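Side-chain contacts in exopolyphosphatase (Cytophaga hutchinsonii, PDB 3MDQ), which probably hydrolyses the terminal phosphate from inorganic polyphosphate chains, as a member of the actin-like Ppx/GppA phosphatase family: residues G111-E114 and A115-F119; S295-S298 and L299-V303. All coordinates share one frame; numbering follows the deposited sequence.

Interaction 1. Residues G111-E114 and A115-F119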
loop_
_atom_site.group_PDB
_atom_site.type_symbol
_atom_site.label_atom_id
_atom_site.label_comp_id
_atom_site.label_asym_id
_atom_site.label_seq_id
_atom_site.Cartn_x
_atom_site.Cartn_y
_atom_site.Cartn_z
ATOM N N GLY A 111 -9.449 7.733 5.014
ATOM C CA GLY A 111 -8.998 7.340 3.675
ATOM C C GLY A 111 -8.530 8.528 2.819
ATOM O O GLY A 111 -7.502 8.397 2.129
ATOM N N ALA A 112 -9.222 9.663 2.908
ATOM C CA ALA A 112 -8.858 10.854 2.142
ATOM C C ALA A 112 -7.457 11.282 2.537
ATOM O O ALA A 112 -6.607 11.576 1.697
ATOM C CB ALA A 112 -9.887 12.035 2.333
ATOM N N ARG A 113 -7.197 11.329 3.846
ATOM C CA ARG A 113 -5.909 11.829 4.316
ATOM C C ARG A 113 -4.822 10.841 4.001
ATOM O O ARG A 113 -3.703 11.224 3.638
ATOM C CB ARG A 113 -5.947 12.032 5.821
ATOM C CG ARG A 113 -4.705 12.659 6.412
ATOM C CD ARG A 113 -4.474 14.022 5.844
ATOM N NE ARG A 113 -3.232 14.628 6.350
ATOM C CZ ARG A 113 -2.468 15.432 5.624
ATOM N NH1 ARG A 113 -2.757 15.689 4.373
ATOM N NH2 ARG A 113 -1.350 15.941 6.131
ATOM N N GLU A 114 -5.131 9.551 4.116
ATOM C CA GLU A 114 -4.202 8.484 3.710
ATOM C C GLU A 114 -3.776 8.669 2.225
ATOM O O GLU A 114 -2.590 8.604 1.890
ATOM C CB GLU A 114 -4.846 7.098 3.910
ATOM C CG GLU A 114 -3.964 5.945 3.595
ATOM C CD GLU A 114 -4.632 4.589 3.830
ATOM O OE1 GLU A 114 -5.845 4.563 4.135
ATOM O OE2 GLU A 114 -3.946 3.525 3.670
ATOM N N ALA A 115 -4.744 8.937 1.377
ATOM C CA ALA A 115 -4.450 9.171 -0.025
ATOM C C ALA A 115 -3.519 10.376 -0.225
ATOM O O ALA A 115 -2.547 10.327 -1.007
ATOM C CB ALA A 115 -5.754 9.349 -0.807
ATOM N N GLU A 116 -3.809 11.463 0.467
ATOM C CA GLU A 116 -2.963 12.671 0.375
ATOM C C GLU A 116 -1.529 12.370 0.775
ATOM O O GLU A 116 -0.557 12.834 0.146
ATOM C CB GLU A 116 -3.547 13.798 1.217
ATOM C CG GLU A 116 -4.869 14.279 0.701
ATOM C CD GLU A 116 -5.606 15.151 1.683
ATOM O OE1 GLU A 116 -5.183 15.320 2.842
ATOM O OE2 GLU A 116 -6.682 15.632 1.287
ATOM N N LEU A 117 -1.370 11.654 1.889
ATOM C CA LEU A 117 -0.044 11.385 2.411
ATOM C C LEU A 117 0.703 10.437 1.487
ATOM O O LEU A 117 1.885 10.644 1.213
ATOM C CB LEU A 117 -0.136 10.827 3.834
ATOM C CG LEU A 117 -0.652 11.763 4.895
ATOM C CD1 LEU A 117 -1.038 10.955 6.142
ATOM C CD2 LEU A 117 0.413 12.837 5.244
ATOM N N ILE A 118 0.033 9.407 0.989
ATOM C CA ILE A 118 0.643 8.516 -0.003
ATOM C C ILE A 118 1.173 9.344 -1.184
ATOM O O ILE A 118 2.319 9.148 -1.634
ATOM C CB ILE A 118 -0.330 7.455 -0.502
ATOM C CG1 ILE A 118 -0.582 6.442 0.628
ATOM C CG2 ILE A 118 0.211 6.776 -1.779
ATOM C CD1 ILE A 118 -1.847 5.602 0.444
ATOM N N PHE A 119 0.347 10.243 -1.698
ATOM C CA PHE A 119 0.774 11.021 -2.878
ATOM C C PHE A 119 1.978 11.913 -2.590
ATOM O O PHE A 119 2.835 12.100 -3.479
ATOM C CB PHE A 119 -0.366 11.833 -3.492
ATOM C CG PHE A 119 -0.147 12.210 -4.931
ATOM C CD1 PHE A 119 -0.169 11.250 -5.936
ATOM C CD2 PHE A 119 0.086 13.515 -5.276
ATOM C CE1 PHE A 119 -0.004 11.591 -7.265
ATOM C CE2 PHE A 119 0.225 13.873 -6.635
ATOM C CZ PHE A 119 0.188 12.932 -7.589
#
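R113 and E116 meet one helical turn apart as a salt bridge, NH1 of R113 lying 2.9 Å from OE1 of E116. The oxygen sits close to the guanidinium plane, but NH1 reaches it from the anti side of the carboxylate, and the two flat groups are twisted 73° against each other, a single-armed link rather than a paired one. One residue further on, L117 lays its CD2 over a guanidinium face, 3.7 Å from NH2 of R113. R113 suits this place because its long chain, CG anti to the backbone N (chi1 -175°) and then bent at chi2, can offer an edge to the acid and a face to the leucine. On the next side of the helix the extended chain of E114 runs alongside I118, its CG 3.8 Å from CD1 of I118. Beneath these side chains the i to i+4 bonds of an alpha-helix continue, with I118 N 2.9 Å from E114 O at an almost straight 170°. This helix, 111-125, belongs to the two-domain actin-like fold. The small A115 lets strands 143-148 and 153-159 come close, while L117 and I118 press on helix 299-309. Further bonds fix the polar ends: R113 NE donates to the carbonyl of V313, E116 OE2 pairs with K156, E114 OE1 pairs with R86 while its OE2 lies near the carboxylate of E144, and D110 OD1 accepts from the backbone N of R113. A bound sulfate, probably from the crystallisation liquor, lies about 4 Å from the E114 side chain; such ions often mark pockets.

Interaction 2. Residues S295-S298 and L299-V303; sequences STYS and LKEGV. With GOL (glycerol), chain J.
With CG anti to the carbonyl carbon in both Y297 (chi1 -72°) and E301 (chi1 -70°), and E301 bent again at chi2 (84°), the glutamate folds back across the tyrosine. Its CG stands over one ring face, a CH-pi contact 3.8 Å from the centroid of the Y297 ring, and the carboxylate lies nearly parallel to that ring. The fold brings OE1 of E301 to the backbone N of S298, 2.9 Å away in a nearly straight bond. S298 is the N-cap of helix 299-309, so this bond is one half of a capping box. The serine hydroxyl makes no capping bond; instead OG and the backbone N of K300 share a water, 3.0 Å from OG of S298. K300 suits its place by reaching the acid, NZ 3.0 Å from OE2 of E301, on the syn lone pair. A glycerol, probably from the crystallisation liquor, donates to Y297 OH through O3 and weakly to E301 OE2 through O1. Were E301 replaced by an alanine, the S298 N-H and K300 ammonium would probably lose this acceptor, and the tyrosine face its CG methylene. A carboxylate at the positive end of the helix dipole, beside a lysine, probably favours its ionised form.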
loop_
_atom_site.group_PDB
_atom_site.type_symbol
_atom_site.label_atom_id
_atom_site.label_comp_id
_atom_site.label_asym_id
_atom_site.label_seq_id
_atom_site.Cartn_x
_atom_site.Cartn_y
_atom_site.Cartn_z
ATOM N N SER A 295 6.309 3.369 -7.839
ATOM C CA SER A 295 6.954 4.179 -6.810
ATOM C C SER A 295 7.330 3.280 -5.638
ATOM O O SER A 295 6.461 2.623 -5.095
ATOM C CB SER A 295 6.021 5.304 -6.320
ATOM O OG SER A 295 6.484 5.873 -5.095
ATOM N N THR A 296 8.591 3.314 -5.227
ATOM C CA THR A 296 8.986 2.538 -4.034
ATOM C C THR A 296 8.626 3.243 -2.734
ATOM O O THR A 296 8.766 2.643 -1.677
ATOM C CB THR A 296 10.460 2.176 -4.026
ATOM O OG1 THR A 296 11.228 3.364 -3.857
ATOM C CG2 THR A 296 10.862 1.461 -5.344
ATOM N N TYR A 297 8.164 4.488 -2.822
ATOM C CA TYR A 297 7.651 5.254 -1.657
ATOM C C TYR A 297 6.148 5.168 -1.602
ATOM O O TYR A 297 5.463 5.180 -2.635
ATOM C CB TYR A 297 8.029 6.722 -1.775
ATOM C CG TYR A 297 9.484 7.067 -1.564
ATOM C CD1 TYR A 297 10.477 6.087 -1.447
ATOM C CD2 TYR A 297 9.871 8.390 -1.504
ATOM C CE1 TYR A 297 11.787 6.436 -1.245
ATOM C CE2 TYR A 297 11.174 8.736 -1.294
ATOM C CZ TYR A 297 12.128 7.751 -1.180
ATOM O OH TYR A 297 13.445 8.131 -0.984
ATOM N N SER A 298 5.608 5.105 -0.394
ATOM C CA SER A 298 4.184 5.031 -0.182
ATOM C C SER A 298 3.866 5.797 1.132
ATOM O O SER A 298 4.475 6.817 1.410
ATOM C CB SER A 298 3.695 3.586 -0.191
ATOM O OG SER A 298 4.282 2.804 0.815
ATOM N N LEU A 299 2.883 5.340 1.897
ATOM C CA LEU A 299 2.427 6.111 3.043
ATOM C C LEU A 299 3.522 6.538 4.015
ATOM O O LEU A 299 3.561 7.697 4.415
ATOM C CB LEU A 299 1.332 5.349 3.824
ATOM C CG LEU A 299 0.814 6.010 5.094
ATOM C CD1 LEU A 299 0.128 7.323 4.782
ATOM C CD2 LEU A 299 -0.168 5.026 5.782
ATOM N N LYS A 300 4.395 5.616 4.412
ATOM C CA LYS A 300 5.375 5.938 5.453
ATOM C C LYS A 300 6.315 7.076 5.017
ATOM O O LYS A 300 6.638 7.971 5.800
ATOM C CB LYS A 300 6.154 4.690 5.888
ATOM C CG LYS A 300 7.069 4.070 4.859
ATOM C CD LYS A 300 7.479 2.605 5.174
ATOM C CE LYS A 300 8.540 2.020 4.146
ATOM N NZ LYS A 300 7.960 2.020 2.810
ATOM N N GLU A 301 6.714 7.044 3.748
ATOM C CA GLU A 301 7.509 8.126 3.197
ATOM C C GLU A 301 6.713 9.422 3.061
ATOM O O GLU A 301 7.233 10.495 3.294
ATOM C CB GLU A 301 8.145 7.776 1.864
ATOM C CG GLU A 301 9.266 6.740 1.971
ATOM C CD GLU A 301 8.824 5.304 1.992
ATOM O OE1 GLU A 301 7.642 4.972 1.710
ATOM O OE2 GLU A 301 9.717 4.439 2.303
ATOM N N GLY A 302 5.442 9.323 2.692
ATOM C CA GLY A 302 4.628 10.510 2.666
ATOM C C GLY A 302 4.468 11.174 4.001
ATOM O O GLY A 302 4.441 12.398 4.089
ATOM N N VAL A 303 4.337 10.368 5.047
ATOM C CA VAL A 303 4.304 10.887 6.421
ATOM C C VAL A 303 5.614 11.621 6.755
ATOM O O VAL A 303 5.608 12.759 7.260
ATOM C CB VAL A 303 3.984 9.753 7.422
ATOM C CG1 VAL A 303 4.254 10.186 8.862
ATOM C CG2 VAL A 303 2.542 9.263 7.243
HETATM C C1 GOL J . 13.346 6.442 2.206
HETATM O O1 GOL J . 12.416 5.349 2.397
HETATM C C2 GOL J . 13.336 7.606 3.236
HETATM O O2 GOL J . 13.989 7.323 4.489
HETATM C C3 GOL J . 14.183 8.808 2.786
HETATM O O3 GOL J . 13.844 9.346 1.538
HETATM O O HOH W 1 10.468 2.435 0.742
HETATM O O HOH W 2 4.059 2.803 3.793
#

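Helix 111-125 and helix 299-309 carry the two contacts, and they pack against each other: CB of L117 in interaction 1 lies 3.6 Å from CD1 of L299 in interaction 2, and L117 also approaches V303. Interaction 1 is partly buried, one flank of its helix bearing a semi-exposed ion pair and the other turning buried residues to the interior. Interaction 2 is more deeply buried, where strand 291-295 gives way through a short loop to a helix. Both lie at helix starts. In 111-119 the i to i+4 bonds already run, and side chains reach partly to each other, partly to neighbouring elements; in 295-303 backbone N-H groups lacking a helical carbonyl four residues back are met by a glutamate and a water.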